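Side-chain contacts in Alpha/beta hydrolase (Pseudomonas aeruginosa PAO1, PDB 4R1D), which is a calcium-binding alpha/beta hydrolase, probably a lipase effector of the H2 type VI secretion system, captured in complex with the protein Tli4: residues 221-225 and 226-230; 262-265 and 266-270; 99-102 and 103-107; 498-501 and 502-506. One frame throughout, in Å; residues are numbered along the deposited sequence.

Interaction 1 of 4, residues 221-225 and 226-230; sequences DVRDY and IENTV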
loop_
_atom_site.group_PDB
_atom_site.type_symbol
_atom_site.label_atom_id
_atom_site.label_comp_id
_atom_site.label_asym_id
_atom_site.label_seq_id
_atom_site.Cartn_x
_atom_site.Cartn_y
_atom_site.Cartn_z
ATOM N N ASP A 221 6.762 -0.409 12.614
ATOM C CA ASP A 221 5.474 -1.046 12.885
ATOM C C ASP A 221 5.626 -2.548 13.128
ATOM O O ASP A 221 4.902 -3.130 13.941
ATOM C CB ASP A 221 4.494 -0.791 11.741
ATOM C CG ASP A 221 4.125 0.670 11.618
ATOM O OD1 ASP A 221 4.530 1.460 12.507
ATOM O OD2 ASP A 221 3.419 1.029 10.653
ATOM N N VAL A 222 6.568 -3.176 12.428
ATOM C CA VAL A 222 6.796 -4.610 12.616
ATOM C C VAL A 222 7.454 -4.881 13.973
ATOM O O VAL A 222 7.093 -5.831 14.679
ATOM C CB VAL A 222 7.618 -5.221 11.447
ATOM C CG1 VAL A 222 8.060 -6.631 11.769
ATOM C CG2 VAL A 222 6.785 -5.200 10.174
ATOM N N ARG A 223 8.407 -4.032 14.346
ATOM C CA ARG A 223 8.986 -4.097 15.684
ATOM C C ARG A 223 7.863 -4.054 16.718
ATOM O O ARG A 223 7.778 -4.915 17.604
ATOM C CB ARG A 223 9.964 -2.937 15.915
ATOM C CG ARG A 223 10.663 -2.985 17.280
ATOM C CD ARG A 223 10.515 -1.688 18.064
ATOM N NE ARG A 223 10.781 -1.901 19.488
ATOM C CZ ARG A 223 9.839 -1.930 20.433
ATOM N NH1 ARG A 223 8.565 -1.733 20.117
ATOM N NH2 ARG A 223 10.173 -2.136 21.702
ATOM N N ASP A 224 6.976 -3.071 16.600
ATOM C CA ASP A 224 5.906 -2.944 17.590
ATOM C C ASP A 224 5.024 -4.195 17.626
ATOM O O ASP A 224 4.610 -4.642 18.700
ATOM C CB ASP A 224 5.055 -1.695 17.343
ATOM C CG ASP A 224 5.816 -0.399 17.600
ATOM O OD1 ASP A 224 6.900 -0.428 18.230
ATOM O OD2 ASP A 224 5.320 0.663 17.169
ATOM N N TYR A 225 4.746 -4.756 16.447
ATOM C CA TYR A 225 3.918 -5.944 16.336
ATOM C C TYR A 225 4.568 -7.095 17.095
ATOM O O TYR A 225 3.916 -7.771 17.892
ATOM C CB TYR A 225 3.718 -6.315 14.854
ATOM C CG TYR A 225 3.012 -7.623 14.624
ATOM C CD1 TYR A 225 1.728 -7.836 15.102
ATOM C CD2 TYR A 225 3.625 -8.650 13.912
ATOM C CE1 TYR A 225 1.075 -9.028 14.886
ATOM C CE2 TYR A 225 2.981 -9.842 13.688
ATOM C CZ TYR A 225 1.715 -10.036 14.174
ATOM O OH TYR A 225 1.059 -11.219 13.946
ATOM N N ILE A 226 5.857 -7.313 16.860
ATOM C CA ILE A 226 6.558 -8.399 17.545
ATOM C C ILE A 226 6.595 -8.159 19.059
ATOM O O ILE A 226 6.260 -9.043 19.836
ATOM C CB ILE A 226 7.996 -8.564 17.016
ATOM C CG1 ILE A 226 7.987 -8.959 15.537
ATOM C CG2 ILE A 226 8.767 -9.595 17.831
ATOM C CD1 ILE A 226 9.325 -8.738 14.859
ATOM N N GLU A 227 6.994 -6.960 19.468
ATOM C CA GLU A 227 7.211 -6.670 20.887
ATOM C C GLU A 227 5.914 -6.534 21.685
ATOM O O GLU A 227 5.875 -6.847 22.882
ATOM C CB GLU A 227 8.068 -5.408 21.061
ATOM C CG GLU A 227 9.461 -5.494 20.431
ATOM C CD GLU A 227 10.343 -6.555 21.076
ATOM O OE1 GLU A 227 10.294 -6.691 22.318
ATOM O OE2 GLU A 227 11.085 -7.253 20.344
ATOM N N ASN A 228 4.856 -6.072 21.028
ATOM C CA ASN A 228 3.622 -5.745 21.734
ATOM C C ASN A 228 2.454 -6.693 21.472
ATOM O O ASN A 228 1.478 -6.689 22.219
ATOM C CB ASN A 228 3.216 -4.288 21.478
ATOM C CG ASN A 228 4.291 -3.300 21.888
ATOM O OD1 ASN A 228 5.062 -3.541 22.820
ATOM N ND2 ASN A 228 4.353 -2.179 21.184
ATOM N N THR A 229 2.541 -7.506 20.422
ATOM C CA THR A 229 1.490 -8.496 20.166
ATOM C C THR A 229 2.008 -9.923 20.245
ATOM O O THR A 229 1.500 -10.747 21.013
ATOM C CB THR A 229 0.811 -8.304 18.782
ATOM O OG1 THR A 229 0.098 -7.062 18.755
ATOM C CG2 THR A 229 -0.157 -9.453 18.508
ATOM N N VAL A 230 3.014 -10.232 19.438
ATOM C CA VAL A 230 3.504 -11.603 19.385
ATOM C C VAL A 230 4.075 -12.092 20.715
ATOM O O VAL A 230 3.636 -13.108 21.239
ATOM C CB VAL A 230 4.546 -11.785 18.279
ATOM C CG1 VAL A 230 5.029 -13.228 18.265
ATOM C CG2 VAL A 230 3.933 -11.406 16.943
#
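Y225 and V230 meet because CG of Y225 lies anti to the backbone N (chi1 173°), which carries the phenol ring forward along the helix toward the following turn. There CG2 of V230 stands over one face, 4.0 Å from the Y225 ring centroid and 20° off the ring normal, a CH-pi contact offset toward the rim. T229 completes the grip obliquely, its CB 3.8 Å from CD1 of Y225. R223 also sets CG opposite its backbone N, but a bend at chi2 (-127°) turns the guanidinium over the E227 side chain, with CZ of R223 3.6 Å from CG of E227 and the methylene under the centre of the plane. This is packing of a methylene against the guanidinium face and not ion pairing with E227: NH2 of R223 stays 4.6 Å from OE1 of E227, an oxygen well out of the guanidinium plane, so no N-H points at it. The arginine's salt bridge goes to its chain neighbour, NH1 of R223 reaching the anti lone pair of OD1 of D224 at 2.8 Å, while the E227 carboxylate is taken up by R273 and Y271. At 226-230 the helix widens into a pi-type turn. The carbonyl O of Y225 accepts both N of T229 at 2.9 Å, from above the carbonyl plane, and N of V230 at 3.0 Å, within it. The i to i+5 bond goes with the valine methyl standing over the ring. The chemistry thus divides: a CH-pi clasp beside W205, with K138 in cation-pi contact with the same ring, and a charged flank on which R223 and E227, each holding a different partner, would attract one another only weakly.

Interaction 2 of 4, residues 262-265 and 266-270; sequences ARAL and TQLHG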
loop_
_atom_site.group_PDB
_atom_site.type_symbol
_atom_site.label_atom_id
_atom_site.label_comp_id
_atom_site.label_asym_id
_atom_site.label_seq_id
_atom_site.Cartn_x
_atom_site.Cartn_y
_atom_site.Cartn_z
ATOM N N ALA A 262 12.311 -5.750 6.449
ATOM C CA ALA A 262 13.120 -6.554 7.355
ATOM C C ALA A 262 14.526 -5.975 7.517
ATOM O O ALA A 262 15.055 -5.890 8.615
ATOM C CB ALA A 262 13.201 -7.991 6.863
ATOM N N ARG A 263 15.135 -5.569 6.415
ATOM C CA ARG A 263 16.477 -5.012 6.505
ATOM C C ARG A 263 16.499 -3.685 7.256
ATOM O O ARG A 263 17.399 -3.435 8.043
ATOM C CB ARG A 263 17.107 -4.895 5.120
ATOM C CG ARG A 263 17.528 -6.252 4.544
ATOM C CD ARG A 263 17.875 -6.146 3.064
ATOM N NE ARG A 263 18.990 -5.218 2.875
ATOM C CZ ARG A 263 19.224 -4.527 1.763
ATOM N NH1 ARG A 263 18.420 -4.639 0.705
ATOM N NH2 ARG A 263 20.273 -3.710 1.710
ATOM N N ALA A 264 15.505 -2.832 7.008
ATOM C CA ALA A 264 15.372 -1.606 7.780
ATOM C C ALA A 264 15.286 -1.935 9.270
ATOM O O ALA A 264 15.923 -1.291 10.095
ATOM C CB ALA A 264 14.150 -0.812 7.323
ATOM N N LEU A 265 14.506 -2.960 9.603
ATOM C CA LEU A 265 14.333 -3.392 10.988
ATOM C C LEU A 265 15.624 -3.885 11.650
ATOM O O LEU A 265 15.984 -3.426 12.736
ATOM C CB LEU A 265 13.273 -4.496 11.063
ATOM C CG LEU A 265 13.039 -5.109 12.450
ATOM C CD1 LEU A 265 12.656 -4.058 13.490
ATOM C CD2 LEU A 265 11.964 -6.179 12.355
ATOM N N THR A 266 16.329 -4.812 11.000
ATOM C CA THR A 266 17.524 -5.396 11.608
ATOM C C THR A 266 18.818 -4.616 11.379
ATOM O O THR A 266 19.730 -4.703 12.199
ATOM C CB THR A 266 17.769 -6.857 11.182
ATOM O OG1 THR A 266 18.117 -6.917 9.796
ATOM C CG2 THR A 266 16.533 -7.723 11.452
ATOM N N GLN A 267 18.888 -3.858 10.283
ATOM C CA GLN A 267 20.133 -3.212 9.868
ATOM C C GLN A 267 20.252 -1.715 10.188
ATOM O O GLN A 267 21.369 -1.196 10.300
ATOM C CB GLN A 267 20.384 -3.448 8.371
ATOM C CG GLN A 267 20.390 -4.902 7.955
ATOM C CD GLN A 267 21.294 -5.749 8.822
ATOM O OE1 GLN A 267 20.819 -6.531 9.657
ATOM N NE2 GLN A 267 22.606 -5.602 8.636
ATOM N N LEU A 268 19.119 -1.030 10.338
ATOM C CA LEU A 268 19.124 0.396 10.652
ATOM C C LEU A 268 18.804 0.671 12.115
ATOM O O LEU A 268 18.777 1.817 12.541
ATOM C CB LEU A 268 18.126 1.139 9.764
ATOM C CG LEU A 268 18.376 0.970 8.267
ATOM C CD1 LEU A 268 17.403 1.851 7.489
ATOM C CD2 LEU A 268 19.813 1.312 7.927
ATOM N N HIS A 269 18.533 -0.389 12.871
ATOM C CA HIS A 269 18.280 -0.270 14.299
ATOM C C HIS A 269 18.942 -1.444 14.993
ATOM O O HIS A 269 19.313 -2.412 14.346
ATOM C CB HIS A 269 16.782 -0.295 14.596
ATOM C CG HIS A 269 16.001 0.738 13.849
ATOM N ND1 HIS A 269 15.360 0.469 12.657
ATOM C CD2 HIS A 269 15.764 2.043 14.119
ATOM C CE1 HIS A 269 14.756 1.564 12.230
ATOM N NE2 HIS A 269 14.984 2.534 13.099
ATOM N N GLY A 270 19.093 -1.352 16.309
ATOM C CA GLY A 270 19.583 -2.475 17.080
ATOM C C GLY A 270 18.406 -3.379 17.363
ATOM O O GLY A 270 17.561 -3.069 18.204
#
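The carbonyl O of A264 is gripped by two donors of the residues that follow it, the backbone N of L268 and ND1 of the H269 ring, each at 3.2 Å. They arrive from opposite faces of the carbonyl plane, and neither lies in it. The imidazole reaches back to the last turn with CG beside its own backbone N (chi1 -55°); its ND1–H bond is bent, at 138°, and A264 O lies somewhat out of the ring plane. The two preceding backbone bonds are ordinary i to i+4 ones: N of T266 bonds O of A262 at 2.9 Å and N of Q267 bonds O of R263 at 2.7 Å. The T266 hydroxyl, OG1, donates to OE1 of Q267 at 2.7 Å, on an in-plane lone pair, which fixes the rotation of an amide whose NE2 is held by the backbone O of A421. Further out, R263 gives NE to the carbonyl of G422 and makes a cation-pi contact with Y423, while A264 and L268 both pack on F414. The arrangement is a helix C-terminus closed by a side-chain donor, at the end of helix 258-267 in the beta-alpha-beta unit 250-255, 258-267, 274-280 of the alpha/beta hydrolase sheet.

Interaction 3 of 4, residues 99-102 and 103-107; sequences PKAR and QELLK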
loop_
_atom_site.group_PDB
_atom_site.type_symbol
_atom_site.label_atom_id
_atom_site.label_comp_id
_atom_site.label_asym_id
_atom_site.label_seq_id
_atom_site.Cartn_x
_atom_site.Cartn_y
_atom_site.Cartn_z
ATOM N N PRO A 99 -10.688 8.009 -10.175
ATOM C CA PRO A 99 -9.258 8.338 -10.060
ATOM C C PRO A 99 -8.923 9.278 -8.893
ATOM O O PRO A 99 -7.911 9.071 -8.216
ATOM C CB PRO A 99 -8.951 9.024 -11.398
ATOM C CG PRO A 99 -9.976 8.488 -12.341
ATOM C CD PRO A 99 -11.226 8.308 -11.511
ATOM N N LYS A 100 -9.754 10.296 -8.668
ATOM C CA LYS A 100 -9.536 11.211 -7.569
ATOM C C LYS A 100 -9.773 10.483 -6.249
ATOM O O LYS A 100 -8.991 10.614 -5.315
ATOM C CB LYS A 100 -10.438 12.455 -7.700
ATOM C CG LYS A 100 -10.345 13.423 -6.538
ATOM C CD LYS A 100 -10.827 14.813 -6.930
ATOM C CE LYS A 100 -11.966 15.286 -6.052
ATOM N NZ LYS A 100 -13.292 14.728 -6.453
ATOM N N ALA A 101 -10.846 9.705 -6.176
ATOM C CA ALA A 101 -11.112 8.933 -4.959
ATOM C C ALA A 101 -9.926 8.021 -4.626
ATOM O O ALA A 101 -9.508 7.930 -3.463
ATOM C CB ALA A 101 -12.388 8.118 -5.109
ATOM N N ARG A 102 -9.372 7.360 -5.642
ATOM C CA ARG A 102 -8.261 6.433 -5.399
ATOM C C ARG A 102 -7.072 7.147 -4.810
ATOM O O ARG A 102 -6.414 6.624 -3.920
ATOM C CB ARG A 102 -7.818 5.722 -6.681
ATOM C CG ARG A 102 -8.837 4.736 -7.212
ATOM C CD ARG A 102 -8.410 4.222 -8.585
ATOM N NE ARG A 102 -9.346 3.226 -9.083
ATOM C CZ ARG A 102 -9.250 2.652 -10.275
ATOM N NH1 ARG A 102 -8.251 2.977 -11.080
ATOM N NH2 ARG A 102 -10.142 1.751 -10.655
ATOM N N GLN A 103 -6.791 8.338 -5.327
ATOM C CA GLN A 103 -5.671 9.122 -4.843
ATOM C C GLN A 103 -5.883 9.566 -3.400
ATOM O O GLN A 103 -4.948 9.618 -2.607
ATOM C CB GLN A 103 -5.462 10.343 -5.736
ATOM C CG GLN A 103 -4.318 11.210 -5.289
ATOM C CD GLN A 103 -3.964 12.258 -6.316
ATOM O OE1 GLN A 103 -4.669 13.251 -6.463
ATOM N NE2 GLN A 103 -2.867 12.036 -7.044
ATOM N N GLU A 104 -7.127 9.877 -3.055
ATOM C CA GLU A 104 -7.450 10.249 -1.682
ATOM C C GLU A 104 -7.413 9.072 -0.728
ATOM O O GLU A 104 -6.975 9.207 0.413
ATOM C CB GLU A 104 -8.840 10.868 -1.618
ATOM C CG GLU A 104 -8.955 12.137 -2.384
ATOM C CD GLU A 104 -10.406 12.559 -2.631
ATOM O OE1 GLU A 104 -11.361 11.755 -2.420
ATOM O OE2 GLU A 104 -10.579 13.716 -3.058
ATOM N N LEU A 105 -7.908 7.927 -1.171
ATOM C CA LEU A 105 -8.061 6.804 -0.253
ATOM C C LEU A 105 -6.787 5.967 -0.089
ATOM O O LEU A 105 -6.603 5.320 0.935
ATOM C CB LEU A 105 -9.213 5.920 -0.701
ATOM C CG LEU A 105 -10.569 6.642 -0.699
ATOM C CD1 LEU A 105 -11.625 5.818 -1.401
ATOM C CD2 LEU A 105 -10.992 6.969 0.744
ATOM N N LEU A 106 -5.920 5.968 -1.093
ATOM C CA LEU A 106 -4.658 5.225 -0.986
ATOM C C LEU A 106 -3.542 6.205 -0.647
ATOM O O LEU A 106 -2.577 6.383 -1.399
ATOM C CB LEU A 106 -4.373 4.419 -2.262
ATOM C CG LEU A 106 -5.390 3.298 -2.547
ATOM C CD1 LEU A 106 -5.159 2.652 -3.913
ATOM C CD2 LEU A 106 -5.397 2.231 -1.435
ATOM N N LYS A 107 -3.713 6.849 0.502
ATOM C CA LYS A 107 -2.819 7.867 1.004
ATOM C C LYS A 107 -2.230 7.278 2.275
ATOM O O LYS A 107 -2.968 6.908 3.201
ATOM C CB LYS A 107 -3.611 9.140 1.319
ATOM C CG LYS A 107 -2.909 10.432 0.959
ATOM C CD LYS A 107 -3.905 11.583 0.878
ATOM C CE LYS A 107 -3.212 12.902 0.556
ATOM N NZ LYS A 107 -4.175 14.016 0.306
#
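The shortest bond across this helical turn runs from N of L105 to O of A101, 2.8 Å. The same oxygen is overlain by the leucine itself, since CG of L105 comes within 3.2 Å of O of A101. Neighbouring bonds repeat the i to i+4 pattern, N of E104 to O of K100 at 3.0 Å and N of L106 to O of R102 at 2.9 Å; the last closes the helix, because L106 is the first residue to leave helical backbone angles. On the flank, K100 and E104 cross obliquely: OE2 of E104 rests 3.5 Å from CG of K100, on the aliphatic part of the lysine. The ammonium is held apart, NZ of K100 lying 4.5 Å from OE2 of E104, since bends at chi3 (122°) and chi4 direct it to the carbonyl of G185 of the partner chain, evidently Tli4. OE2 of E104 likewise forms a hydrogen bond with OG of S183 of that chain. R102 makes a cation-pi contact with W94 and gives NH2 to its carbonyl, and Q103 is tied to A315, Y386 and M389. At the N-terminal end of the helix the backbone N atoms of K100 and A101 each bond one oxygen of E187 of the partner chain. A carboxylate held at a helix N-terminus, where the helix dipole would attract it, marks helix 99-105 as part of the protein-protein interface of this hydrolase–inhibitor complex.

Interaction 4 of 4, residues 498-501 and 502-506; sequences ETVP and TDSGQ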
loop_
_atom_site.group_PDB
_atom_site.type_symbol
_atom_site.label_atom_id
_atom_site.label_comp_id
_atom_site.label_asym_id
_atom_site.label_seq_id
_atom_site.Cartn_x
_atom_site.Cartn_y
_atom_site.Cartn_z
ATOM N N GLU A 498 9.336 -11.494 -13.409
ATOM C CA GLU A 498 8.243 -10.672 -13.943
ATOM C C GLU A 498 8.225 -9.295 -13.295
ATOM O O GLU A 498 7.942 -8.297 -13.953
ATOM C CB GLU A 498 6.862 -11.329 -13.807
ATOM C CG GLU A 498 6.776 -12.722 -14.395
ATOM C CD GLU A 498 5.847 -12.813 -15.576
ATOM O OE1 GLU A 498 4.771 -12.166 -15.546
ATOM O OE2 GLU A 498 6.200 -13.543 -16.527
ATOM N N THR A 499 8.538 -9.248 -12.005
ATOM C CA THR A 499 8.520 -7.982 -11.275
ATOM C C THR A 499 9.904 -7.518 -10.836
ATOM O O THR A 499 10.185 -6.322 -10.857
ATOM C CB THR A 499 7.597 -8.057 -10.051
ATOM O OG1 THR A 499 6.241 -8.023 -10.494
ATOM C CG2 THR A 499 7.848 -6.868 -9.118
ATOM N N VAL A 500 10.757 -8.463 -10.445
ATOM C CA VAL A 500 12.119 -8.156 -10.009
ATOM C C VAL A 500 13.131 -8.687 -11.036
ATOM O O VAL A 500 13.278 -9.889 -11.190
ATOM C CB VAL A 500 12.400 -8.791 -8.628
ATOM C CG1 VAL A 500 13.856 -8.561 -8.171
ATOM C CG2 VAL A 500 11.412 -8.233 -7.582
ATOM N N PRO A 501 13.820 -7.783 -11.745
ATOM C CA PRO A 501 14.852 -8.256 -12.684
ATOM C C PRO A 501 15.944 -8.970 -11.914
ATOM O O PRO A 501 16.213 -8.634 -10.768
ATOM C CB PRO A 501 15.405 -6.962 -13.278
ATOM C CG PRO A 501 14.239 -6.008 -13.201
ATOM C CD PRO A 501 13.562 -6.339 -11.885
ATOM N N THR A 502 16.581 -9.947 -12.541
ATOM C CA THR A 502 17.679 -10.645 -11.903
ATOM C C THR A 502 18.745 -9.660 -11.374
ATOM O O THR A 502 19.358 -9.903 -10.335
ATOM C CB THR A 502 18.281 -11.685 -12.881
ATOM O OG1 THR A 502 17.223 -12.521 -13.378
ATOM C CG2 THR A 502 19.315 -12.554 -12.186
ATOM N N ASP A 503 18.955 -8.548 -12.086
ATOM C CA ASP A 503 19.850 -7.483 -11.625
ATOM C C ASP A 503 19.715 -7.261 -10.122
ATOM O O ASP A 503 20.698 -7.186 -9.396
ATOM C CB ASP A 503 19.500 -6.147 -12.304
ATOM C CG ASP A 503 19.888 -6.105 -13.767
ATOM O OD1 ASP A 503 20.967 -6.629 -14.105
ATOM O OD2 ASP A 503 19.113 -5.533 -14.572
ATOM N N SER A 504 18.469 -7.141 -9.683
ATOM C CA SER A 504 18.126 -6.787 -8.303
ATOM C C SER A 504 17.994 -8.051 -7.443
ATOM O O SER A 504 18.433 -8.087 -6.294
ATOM C CB SER A 504 16.812 -5.977 -8.319
ATOM O OG SER A 504 16.328 -5.678 -7.004
ATOM N N GLY A 505 17.395 -9.094 -7.998
ATOM C CA GLY A 505 17.260 -10.339 -7.259
ATOM C C GLY A 505 18.585 -10.929 -6.781
ATOM O O GLY A 505 18.658 -11.534 -5.714
ATOM N N GLN A 506 19.641 -10.755 -7.570
ATOM C CA GLN A 506 20.934 -11.330 -7.215
ATOM C C GLN A 506 21.809 -10.378 -6.384
ATOM O O GLN A 506 22.935 -10.721 -6.041
ATOM C CB GLN A 506 21.686 -11.798 -8.470
ATOM C CG GLN A 506 22.271 -10.643 -9.268
ATOM C CD GLN A 506 22.992 -11.099 -10.529
ATOM O OE1 GLN A 506 23.081 -12.292 -10.815
ATOM N NE2 GLN A 506 23.504 -10.144 -11.287
#
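V500 leans on the first turn of helix 502-505 through one branch. From CB, the CG1 methyl stands anti to the backbone N (chi1 177°), and this places it 3.6 Å from the backbone N of G505 and 3.9 Å from CB of S504. OG of S504 is 4.0 Å from the same CG1, and elsewhere the side chain touches H535. The methyl therefore packs against the backbone at G505. Beside it P501 occupies the N-cap position, and its carbonyl takes two donors: N of S504 at 2.9 Å, above the carbonyl plane, and N of G505 at 3.0 Å, in the plane and nearly straight at 172°. The P501 carbonyl thus takes the i+3 and i+4 amides of the first turn. The side chains around them are each engaged outside the turn: OG of S504 with G286 and T285, OG1 of T502 with the carbonyl of S494, and D503 in a salt bridge with R441. The whole turn is buried, its centre about 10 Å from that of the chain. It joins the end of the loop after strand 477-479 to helix 502-505, which is followed by helix 507-510 and then the outermost sheet strand 515-519, where R518 meets Q506.

In the fold
Interactions 1 and 2 touch directly: CB of R223 is 3.8 Å from CD1 of L265, and CG1 of V222 is 4.0 Å from CD2 of L265, with their centres 14 Å apart. Helices 215-238 and 258-267 thus pack on each other here, and both interactions lie on the same side of the chain's centre. Interaction 1 is the one nearest the metal: the V230 side chain lies about 11 Å from the calcium ion and about 7 Å from the side chain of its ligand D203. Interaction 4 approaches interaction 2 to about 8 Å between nearest atoms. Interaction 3, at the boundary with the partner chain, stays about 11 Å from interaction 1 and 17 Å from interaction 4 at the nearest atoms.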